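Local coordinates for PrgX (Enterococcus faecalis, PDB 2AWI), which is the receptor for the peptide sex pheromone cCF10, and probably acts as a DNA-binding repressor in the regulation of conjugation, at residues R103-I117 and F130-Y142. The protein carries 1 engineered substitution. Sequence-based numbering, arbitrary orientation.
Sequences RLTSLQYFSIYLGYI and FNKTITSDLKHLY
Arg-103, in the turn leading into helix 107-117, grips Asp-137 of helix 130-142 side-on; the two helices run antiparallel (156° between their axes), a helical hairpin consistent with the TPR-like helical repeats assigned to this region. Arg-103 NE meets Asp-137 OD1 at 2.5 Å, with an N-H...O angle of 162°. Arg-103 NH2 reaches Asp-137 OD2 at 3.0 Å on its syn lone pair; this second bond is more bent, and OD2 lies tilted from the guanidinium plane. Beside this salt bridge, apolar side chains make up much of the contact. Leu-141 CD1 sits over the centre of the Phe-110 ring, 3.5 Å from its centroid, a CH-pi contact, while Leu-114 CG covers the rim of the opposite face. Leu-138 CD2 approaches Phe-110 CZ at 3.7 Å. CG anti to the backbone N (chi1 -171°) puts one face of the Phe-110 ring against Leu-141 CD1. Leu-104 CD2 packs on Leu-141, and its CD1 lies over one face of His-140. Toward the other end of the pair, Ile-117 CG2 stands over the centre of the Phe-130 ring, 3.7 Å from its centroid, a second CH-pi contact, and Tyr-113 OH lies at that ring's edge.

Around the charged pair, the extended Arg-103 chain lays CD over the centre of the Tyr-113 ring, on the face opposite Ile-117 CG1, and NH1 forms a further salt bridge with Glu-100. Farther out, Phe-96 of helix 92-102 touches Tyr-113, and Leu-159 of helix 150-159 touches Leu-114. Thr-133 OG1 is hydrogen-bonded to Thr-129 O and also to a water that ties the polar groups together: this water lies 2.9 Å from Tyr-113 OH and donates to Asp-137 OD1, the same oxygen that receives Arg-103 NE.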
ATOM      1  N   ARG A 103      36.634 -25.065  29.577  1.00 39.96           N
ATOM      2  CA  ARG A 103      35.391 -25.128  28.815  1.00 38.36           C
ATOM      3  C   ARG A 103      34.386 -26.209  29.201  1.00 39.47           C
ATOM      4  O   ARG A 103      33.230 -26.149  28.778  1.00 39.03           O
ATOM      5  CB  ARG A 103      35.699 -25.245  27.321  1.00 36.36           C
ATOM      6  CG  ARG A 103      36.289 -26.575  26.914  1.00 34.70           C
ATOM      7  CD  ARG A 103      36.596 -26.619  25.425  1.00 34.33           C
ATOM      8  NE  ARG A 103      36.933 -27.975  25.006  1.00 28.20           N
ATOM      9  CZ  ARG A 103      37.963 -28.670  25.478  1.00 37.72           C
ATOM     10  NH1 ARG A 103      38.773 -28.132  26.382  1.00 34.82           N
ATOM     11  NH2 ARG A 103      38.171 -29.914  25.067  1.00 30.56           N
ATOM     12  N   LEU A 104      34.798 -27.192  29.993  1.00 34.35           N
ATOM     13  CA  LEU A 104      33.875 -28.254  30.381  1.00 33.55           C
ATOM     14  C   LEU A 104      33.577 -28.258  31.875  1.00 32.98           C
ATOM     15  O   LEU A 104      32.856 -29.125  32.369  1.00 31.02           O
ATOM     16  CB  LEU A 104      34.429 -29.620  29.966  1.00 36.39           C
ATOM     17  CG  LEU A 104      34.655 -29.874  28.474  1.00 35.48           C
ATOM     18  CD1 LEU A 104      35.195 -31.290  28.263  1.00 28.47           C
ATOM     19  CD2 LEU A 104      33.352 -29.691  27.726  1.00 27.96           C
ATOM     20  N   THR A 105      34.141 -27.288  32.588  1.00 34.21           N
ATOM     21  CA  THR A 105      33.940 -27.151  34.028  1.00 35.59           C
ATOM     22  C   THR A 105      32.444 -27.133  34.330  1.00 35.01           C
ATOM     23  O   THR A 105      31.980 -27.731  35.305  1.00 34.88           O
ATOM     24  CB  THR A 105      34.559 -25.835  34.546  1.00 53.95           C
ATOM     25  OG1 THR A 105      35.953 -25.801  34.215  1.00 57.56           O
ATOM     26  CG2 THR A 105      34.397 -25.723  36.059  1.00 57.23           C
ATOM     27  N   SER A 106      31.696 -26.434  33.481  1.00 34.77           N
ATOM     28  CA  SER A 106      30.254 -26.322  33.631  1.00 32.02           C
ATOM     29  C   SER A 106      29.652 -25.874  32.309  1.00 31.79           C
ATOM     30  O   SER A 106      30.363 -25.398  31.420  1.00 33.57           O
ATOM     31  CB  SER A 106      29.907 -25.298  34.719  1.00 40.00           C
ATOM     32  OG  SER A 106      30.216 -23.975  34.307  1.00 44.24           O
ATOM     33  N   LEU A 107      28.337 -26.028  32.189  1.00 29.32           N
ATOM     34  CA  LEU A 107      27.635 -25.631  30.985  1.00 26.08           C
ATOM     35  C   LEU A 107      27.846 -24.142  30.731  1.00 26.40           C
ATOM     36  O   LEU A 107      27.902 -23.709  29.584  1.00 24.34           O
ATOM     37  CB  LEU A 107      26.148 -25.947  31.119  1.00 24.93           C
ATOM     38  CG  LEU A 107      25.838 -27.440  31.251  1.00 31.66           C
ATOM     39  CD1 LEU A 107      24.356 -27.633  31.511  1.00 30.98           C
ATOM     40  CD2 LEU A 107      26.269 -28.175  29.986  1.00 28.34           C
ATOM     41  N   GLN A 108      27.971 -23.357  31.795  1.00 35.50           N
ATOM     42  CA  GLN A 108      28.190 -21.924  31.636  1.00 35.63           C
ATOM     43  C   GLN A 108      29.527 -21.699  30.939  1.00 36.41           C
ATOM     44  O   GLN A 108      29.587 -21.054  29.897  1.00 37.58           O
ATOM     45  CB  GLN A 108      28.171 -21.223  32.998  1.00 30.83           C
ATOM     46  CG  GLN A 108      26.787 -21.155  33.621  1.00 33.14           C
ATOM     47  CD  GLN A 108      25.862 -20.200  32.879  1.00 42.67           C
ATOM     48  OE1 GLN A 108      24.638 -20.321  32.948  1.00 46.21           O
ATOM     49  NE2 GLN A 108      26.447 -19.236  32.175  1.00 45.38           N
ATOM     50  N   TYR A 109      30.600 -22.242  31.507  1.00 42.23           N
ATOM     51  CA  TYR A 109      31.923 -22.097  30.903  1.00 40.98           C
ATOM     52  C   TYR A 109      31.949 -22.608  29.469  1.00 38.67           C
ATOM     53  O   TYR A 109      32.658 -22.063  28.623  1.00 37.20           O
ATOM     54  CB  TYR A 109      32.983 -22.824  31.737  1.00 44.15           C
ATOM     55  CG  TYR A 109      33.511 -21.986  32.880  1.00 45.16           C
ATOM     56  CD1 TYR A 109      34.265 -20.838  32.634  1.00 47.92           C
ATOM     57  CD2 TYR A 109      33.217 -22.311  34.203  1.00 39.06           C
ATOM     58  CE1 TYR A 109      34.709 -20.030  33.679  1.00 53.30           C
ATOM     59  CE2 TYR A 109      33.657 -21.509  35.256  1.00 46.18           C
ATOM     60  CZ  TYR A 109      34.398 -20.370  34.986  1.00 49.32           C
ATOM     61  OH  TYR A 109      34.812 -19.564  36.020  1.00 52.77           O
ATOM     62  N   PHE A 110      31.181 -23.652  29.178  1.00 32.33           N
ATOM     63  CA  PHE A 110      31.170 -24.135  27.809  1.00 31.56           C
ATOM     64  C   PHE A 110      30.582 -23.036  26.942  1.00 31.78           C
ATOM     65  O   PHE A 110      31.117 -22.715  25.883  1.00 32.68           O
ATOM     66  CB  PHE A 110      30.333 -25.405  27.660  1.00 33.74           C
ATOM     67  CG  PHE A 110      30.472 -26.052  26.312  1.00 35.63           C
ATOM     68  CD1 PHE A 110      31.724 -26.458  25.856  1.00 32.31           C
ATOM     69  CD2 PHE A 110      29.367 -26.227  25.487  1.00 31.37           C
ATOM     70  CE1 PHE A 110      31.873 -27.029  24.596  1.00 30.68           C
ATOM     71  CE2 PHE A 110      29.504 -26.798  24.221  1.00 36.33           C
ATOM     72  CZ  PHE A 110      30.761 -27.199  23.776  1.00 32.15           C
ATOM     73  N   SER A 111      29.480 -22.458  27.409  1.00 31.38           N
ATOM     74  CA  SER A 111      28.810 -21.384  26.688  1.00 32.33           C
ATOM     75  C   SER A 111      29.770 -20.213  26.463  1.00 34.03           C
ATOM     76  O   SER A 111      29.795 -19.620  25.388  1.00 35.19           O
ATOM     77  CB  SER A 111      27.578 -20.913  27.468  1.00 29.33           C
ATOM     78  OG  SER A 111      26.810 -20.003  26.698  1.00 30.12           O
ATOM     79  N   ILE A 112      30.567 -19.887  27.474  1.00 34.99           N
ATOM     80  CA  ILE A 112      31.527 -18.797  27.347  1.00 36.55           C
ATOM     81  C   ILE A 112      32.569 -19.180  26.297  1.00 37.03           C
ATOM     82  O   ILE A 112      32.937 -18.375  25.438  1.00 35.81           O
ATOM     83  CB  ILE A 112      32.230 -18.520  28.689  1.00 36.16           C
ATOM     84  CG1 ILE A 112      31.219 -17.982  29.702  1.00 34.93           C
ATOM     85  CG2 ILE A 112      33.352 -17.527  28.490  1.00 32.70           C
ATOM     86  CD1 ILE A 112      31.777 -17.845  31.105  1.00 39.20           C
ATOM     87  N   TYR A 113      33.027 -20.426  26.379  1.00 40.64           N
ATOM     88  CA  TYR A 113      34.011 -20.975  25.453  1.00 40.62           C
ATOM     89  C   TYR A 113      33.586 -20.756  24.005  1.00 40.44           C
ATOM     90  O   TYR A 113      34.359 -20.248  23.197  1.00 42.05           O
ATOM     91  CB  TYR A 113      34.181 -22.472  25.725  1.00 41.33           C
ATOM     92  CG  TYR A 113      34.912 -23.222  24.639  1.00 44.08           C
ATOM     93  CD1 TYR A 113      36.281 -23.040  24.436  1.00 44.17           C
ATOM     94  CD2 TYR A 113      34.229 -24.104  23.800  1.00 36.35           C
ATOM     95  CE1 TYR A 113      36.956 -23.722  23.425  1.00 41.38           C
ATOM     96  CE2 TYR A 113      34.891 -24.789  22.788  1.00 35.65           C
ATOM     97  CZ  TYR A 113      36.255 -24.593  22.605  1.00 41.64           C
ATOM     98  OH  TYR A 113      36.918 -25.275  21.609  1.00 43.45           O
ATOM     99  N   LEU A 114      32.357 -21.147  23.677  1.00 33.15           N
ATOM    100  CA  LEU A 114      31.844 -20.976  22.317  1.00 32.64           C
ATOM    101  C   LEU A 114      31.791 -19.488  21.976  1.00 34.68           C
ATOM    102  O   LEU A 114      31.741 -19.105  20.802  1.00 34.23           O
ATOM    103  CB  LEU A 114      30.445 -21.596  22.184  1.00 30.10           C
ATOM    104  CG  LEU A 114      30.361 -23.117  22.371  1.00 26.82           C
ATOM    105  CD1 LEU A 114      28.902 -23.575  22.334  1.00 19.19           C
ATOM    106  CD2 LEU A 114      31.182 -23.812  21.286  1.00 21.10           C
ATOM    107  N   GLY A 115      31.795 -18.657  23.017  1.00 44.62           N
ATOM    108  CA  GLY A 115      31.779 -17.219  22.823  1.00 44.72           C
ATOM    109  C   GLY A 115      33.108 -16.788  22.228  1.00 46.90           C
ATOM    110  O   GLY A 115      33.171 -15.884  21.388  1.00 47.06           O
ATOM    111  N   TYR A 116      34.179 -17.441  22.667  1.00 40.71           N
ATOM    112  CA  TYR A 116      35.511 -17.147  22.155  1.00 42.03           C
ATOM    113  C   TYR A 116      35.667 -17.697  20.738  1.00 42.14           C
ATOM    114  O   TYR A 116      36.280 -17.060  19.881  1.00 43.44           O
ATOM    115  CB  TYR A 116      36.585 -17.752  23.058  1.00 47.60           C
ATOM    116  CG  TYR A 116      36.843 -16.981  24.333  1.00 49.30           C
ATOM    117  CD1 TYR A 116      35.866 -16.877  25.325  1.00 45.51           C
ATOM    118  CD2 TYR A 116      38.074 -16.365  24.552  1.00 47.90           C
ATOM    119  CE1 TYR A 116      36.117 -16.178  26.510  1.00 46.91           C
ATOM    120  CE2 TYR A 116      38.335 -15.666  25.727  1.00 48.76           C
ATOM    121  CZ  TYR A 116      37.355 -15.575  26.701  1.00 47.13           C
ATOM    122  OH  TYR A 116      37.627 -14.883  27.858  1.00 47.88           O
ATOM    123  N   ILE A 117      35.113 -18.879  20.490  1.00 54.67           N
ATOM    124  CA  ILE A 117      35.207 -19.481  19.165  1.00 54.16           C
ATOM    125  C   ILE A 117      34.546 -18.566  18.150  1.00 54.91           C
ATOM    126  O   ILE A 117      35.053 -18.373  17.046  1.00 55.12           O
ATOM    127  CB  ILE A 117      34.522 -20.860  19.118  1.00 42.11           C
ATOM    128  CG1 ILE A 117      35.245 -21.825  20.058  1.00 44.97           C
ATOM    129  CG2 ILE A 117      34.527 -21.405  17.689  1.00 38.79           C
ATOM    130  CD1 ILE A 117      36.708 -22.034  19.717  1.00 47.27           C
ATOM    131  N   PHE A 130      39.662 -26.188  18.428  1.00 49.74           N
ATOM    132  CA  PHE A 130      38.212 -26.284  18.285  1.00 48.71           C
ATOM    133  C   PHE A 130      37.794 -27.536  17.524  1.00 49.02           C
ATOM    134  O   PHE A 130      37.191 -28.440  18.098  1.00 47.15           O
ATOM    135  CB  PHE A 130      37.658 -25.046  17.575  1.00 38.96           C
ATOM    136  CG  PHE A 130      36.166 -25.052  17.426  1.00 34.18           C
ATOM    137  CD1 PHE A 130      35.340 -25.082  18.551  1.00 30.28           C
ATOM    138  CD2 PHE A 130      35.580 -25.040  16.162  1.00 35.76           C
ATOM    139  CE1 PHE A 130      33.948 -25.100  18.425  1.00 31.07           C
ATOM    140  CE2 PHE A 130      34.187 -25.059  16.015  1.00 38.80           C
ATOM    141  CZ  PHE A 130      33.368 -25.090  17.153  1.00 39.03           C
ATOM    142  N   ASN A 131      38.112 -27.581  16.233  1.00 54.59           N
ATOM    143  CA  ASN A 131      37.762 -28.726  15.400  1.00 54.85           C
ATOM    144  C   ASN A 131      38.296 -30.041  15.956  1.00 54.60           C
ATOM    145  O   ASN A 131      37.701 -31.099  15.749  1.00 53.27           O
ATOM    146  CB  ASN A 131      38.289 -28.535  13.976  1.00114.38           C
ATOM    147  CG  ASN A 131      37.425 -27.601  13.154  1.00114.38           C
ATOM    148  OD1 ASN A 131      37.640 -27.441  11.950  1.00114.38           O
ATOM    149  ND2 ASN A 131      36.440 -26.979  13.795  1.00114.38           N
ATOM    150  N   LYS A 132      39.417 -29.971  16.661  1.00 60.03           N
ATOM    151  CA  LYS A 132      40.021 -31.166  17.235  1.00 60.62           C
ATOM    152  C   LYS A 132      39.291 -31.712  18.463  1.00 58.66           C
ATOM    153  O   LYS A 132      39.464 -32.879  18.815  1.00 60.44           O
ATOM    154  CB  LYS A 132      41.487 -30.898  17.604  1.00 87.56           C
ATOM    155  CG  LYS A 132      42.522 -31.223  16.517  1.00 91.88           C
ATOM    156  CD  LYS A 132      42.431 -30.314  15.292  1.00 91.88           C
ATOM    157  CE  LYS A 132      41.427 -30.830  14.269  1.00 91.88           C
ATOM    158  NZ  LYS A 132      41.838 -32.143  13.694  1.00 91.88           N
ATOM    159  N   THR A 133      38.469 -30.890  19.111  1.00 39.02           N
ATOM    160  CA  THR A 133      37.779 -31.352  20.310  1.00 36.48           C
ATOM    161  C   THR A 133      36.266 -31.156  20.358  1.00 34.31           C
ATOM    162  O   THR A 133      35.594 -31.742  21.212  1.00 31.03           O
ATOM    163  CB  THR A 133      38.360 -30.676  21.573  1.00 62.01           C
ATOM    164  OG1 THR A 133      37.998 -29.289  21.579  1.00 66.18           O
ATOM    165  CG2 THR A 133      39.882 -30.794  21.595  1.00 63.87           C
ATOM    166  N   ILE A 134      35.717 -30.359  19.444  1.00 35.89           N
ATOM    167  CA  ILE A 134      34.291 -30.076  19.494  1.00 35.61           C
ATOM    168  C   ILE A 134      33.372 -31.293  19.521  1.00 37.86           C
ATOM    169  O   ILE A 134      32.543 -31.420  20.424  1.00 40.27           O
ATOM    170  CB  ILE A 134      33.858 -29.121  18.349  1.00 50.03           C
ATOM    171  CG1 ILE A 134      32.428 -28.629  18.605  1.00 46.50           C
ATOM    172  CG2 ILE A 134      33.942 -29.824  17.005  1.00 48.48           C
ATOM    173  CD1 ILE A 134      32.242 -27.899  19.935  1.00 41.09           C
ATOM    174  N   THR A 135      33.513 -32.186  18.549  1.00 40.59           N
ATOM    175  CA  THR A 135      32.670 -33.376  18.498  1.00 41.04           C
ATOM    176  C   THR A 135      32.745 -34.160  19.802  1.00 40.28           C
ATOM    177  O   THR A 135      31.737 -34.659  20.299  1.00 43.11           O
ATOM    178  CB  THR A 135      33.076 -34.292  17.327  1.00 44.30           C
ATOM    179  OG1 THR A 135      32.763 -33.644  16.087  1.00 44.17           O
ATOM    180  CG2 THR A 135      32.341 -35.620  17.405  1.00 44.25           C
ATOM    181  N   SER A 136      33.946 -34.250  20.353  1.00 43.15           N
ATOM    182  CA  SER A 136      34.185 -34.962  21.602  1.00 41.60           C
ATOM    183  C   SER A 136      33.574 -34.247  22.814  1.00 40.73           C
ATOM    184  O   SER A 136      33.143 -34.890  23.776  1.00 40.22           O
ATOM    185  CB  SER A 136      35.690 -35.134  21.810  1.00 42.87           C
ATOM    186  OG  SER A 136      35.973 -35.539  23.137  1.00 44.49           O
ATOM    187  N   ASP A 137      33.552 -32.918  22.771  1.00 33.85           N
ATOM    188  CA  ASP A 137      32.982 -32.131  23.859  1.00 33.09           C
ATOM    189  C   ASP A 137      31.468 -32.311  23.885  1.00 33.40           C
ATOM    190  O   ASP A 137      30.885 -32.583  24.930  1.00 33.04           O
ATOM    191  CB  ASP A 137      33.311 -30.646  23.675  1.00 33.13           C
ATOM    192  CG  ASP A 137      34.782 -30.335  23.902  1.00 37.59           C
ATOM    193  OD1 ASP A 137      35.185 -29.182  23.639  1.00 39.23           O
ATOM    194  OD2 ASP A 137      35.532 -31.233  24.349  1.00 49.49           O
ATOM    195  N   LEU A 138      30.834 -32.173  22.728  1.00 27.34           N
ATOM    196  CA  LEU A 138      29.383 -32.301  22.656  1.00 29.20           C
ATOM    197  C   LEU A 138      28.888 -33.650  23.167  1.00 31.41           C
ATOM    198  O   LEU A 138      27.888 -33.714  23.887  1.00 30.51           O
ATOM    199  CB  LEU A 138      28.897 -32.045  21.226  1.00 39.00           C
ATOM    200  CG  LEU A 138      29.251 -30.659  20.658  1.00 38.21           C
ATOM    201  CD1 LEU A 138      28.522 -30.449  19.340  1.00 33.29           C
ATOM    202  CD2 LEU A 138      28.869 -29.560  21.644  1.00 31.64           C
ATOM    203  N   LYS A 139      29.593 -34.721  22.806  1.00 35.84           N
ATOM    204  CA  LYS A 139      29.227 -36.062  23.254  1.00 38.41           C
ATOM    205  C   LYS A 139      29.382 -36.140  24.768  1.00 37.47           C
ATOM    206  O   LYS A 139      28.514 -36.656  25.470  1.00 37.03           O
ATOM    207  CB  LYS A 139      30.119 -37.116  22.591  1.00 67.36           C
ATOM    208  CG  LYS A 139      29.786 -37.393  21.134  1.00 69.69           C
ATOM    209  CD  LYS A 139      30.726 -38.435  20.550  1.00 69.58           C
ATOM    210  CE  LYS A 139      30.282 -38.880  19.161  1.00 76.88           C
ATOM    211  NZ  LYS A 139      30.181 -37.754  18.190  1.00 77.02           N
ATOM    212  N   HIS A 140      30.491 -35.614  25.268  1.00 33.79           N
ATOM    213  CA  HIS A 140      30.751 -35.625  26.696  1.00 33.11           C
ATOM    214  C   HIS A 140      29.664 -34.889  27.484  1.00 33.49           C
ATOM    215  O   HIS A 140      29.302 -35.294  28.591  1.00 32.17           O
ATOM    216  CB  HIS A 140      32.113 -34.999  26.975  1.00 34.45           C
ATOM    217  CG  HIS A 140      32.439 -34.894  28.429  1.00 40.50           C
ATOM    218  ND1 HIS A 140      31.879 -33.939  29.250  1.00 43.30           N
ATOM    219  CD2 HIS A 140      33.256 -35.633  29.214  1.00 45.57           C
ATOM    220  CE1 HIS A 140      32.338 -34.094  30.479  1.00 41.07           C
ATOM    221  NE2 HIS A 140      33.176 -35.115  30.484  1.00 46.62           N
ATOM    222  N   LEU A 141      29.135 -33.816  26.906  1.00 43.19           N
ATOM    223  CA  LEU A 141      28.105 -33.035  27.569  1.00 41.07           C
ATOM    224  C   LEU A 141      26.688 -33.556  27.359  1.00 43.09           C
ATOM    225  O   LEU A 141      25.865 -33.476  28.269  1.00 42.74           O
ATOM    226  CB  LEU A 141      28.158 -31.578  27.096  1.00 31.46           C
ATOM    227  CG  LEU A 141      29.427 -30.780  27.402  1.00 30.89           C
ATOM    228  CD1 LEU A 141      29.414 -29.486  26.600  1.00 25.12           C
ATOM    229  CD2 LEU A 141      29.517 -30.511  28.895  1.00 23.76           C
ATOM    230  N   TYR A 142      26.400 -34.100  26.177  1.00 39.46           N
ATOM    231  CA  TYR A 142      25.038 -34.547  25.895  1.00 39.89           C
ATOM    232  C   TYR A 142      24.691 -36.021  25.729  1.00 40.89           C
ATOM    233  O   TYR A 142      23.517 -36.346  25.592  1.00 42.75           O
ATOM    234  CB  TYR A 142      24.504 -33.762  24.690  1.00 42.90           C
ATOM    235  CG  TYR A 142      24.334 -32.293  25.001  1.00 43.19           C
ATOM    236  CD1 TYR A 142      23.303 -31.856  25.838  1.00 38.61           C
ATOM    237  CD2 TYR A 142      25.252 -31.345  24.535  1.00 40.51           C
ATOM    238  CE1 TYR A 142      23.194 -30.522  26.211  1.00 38.14           C
ATOM    239  CE2 TYR A 142      25.150 -30.006  24.901  1.00 38.78           C
ATOM    240  CZ  TYR A 142      24.120 -29.605  25.743  1.00 40.17           C
ATOM    241  OH  TYR A 142      24.026 -28.295  26.136  1.00 38.87           O
TER
HETATM  242  O   HOH W   1      35.697 -27.896  21.208  1.00 59.04           O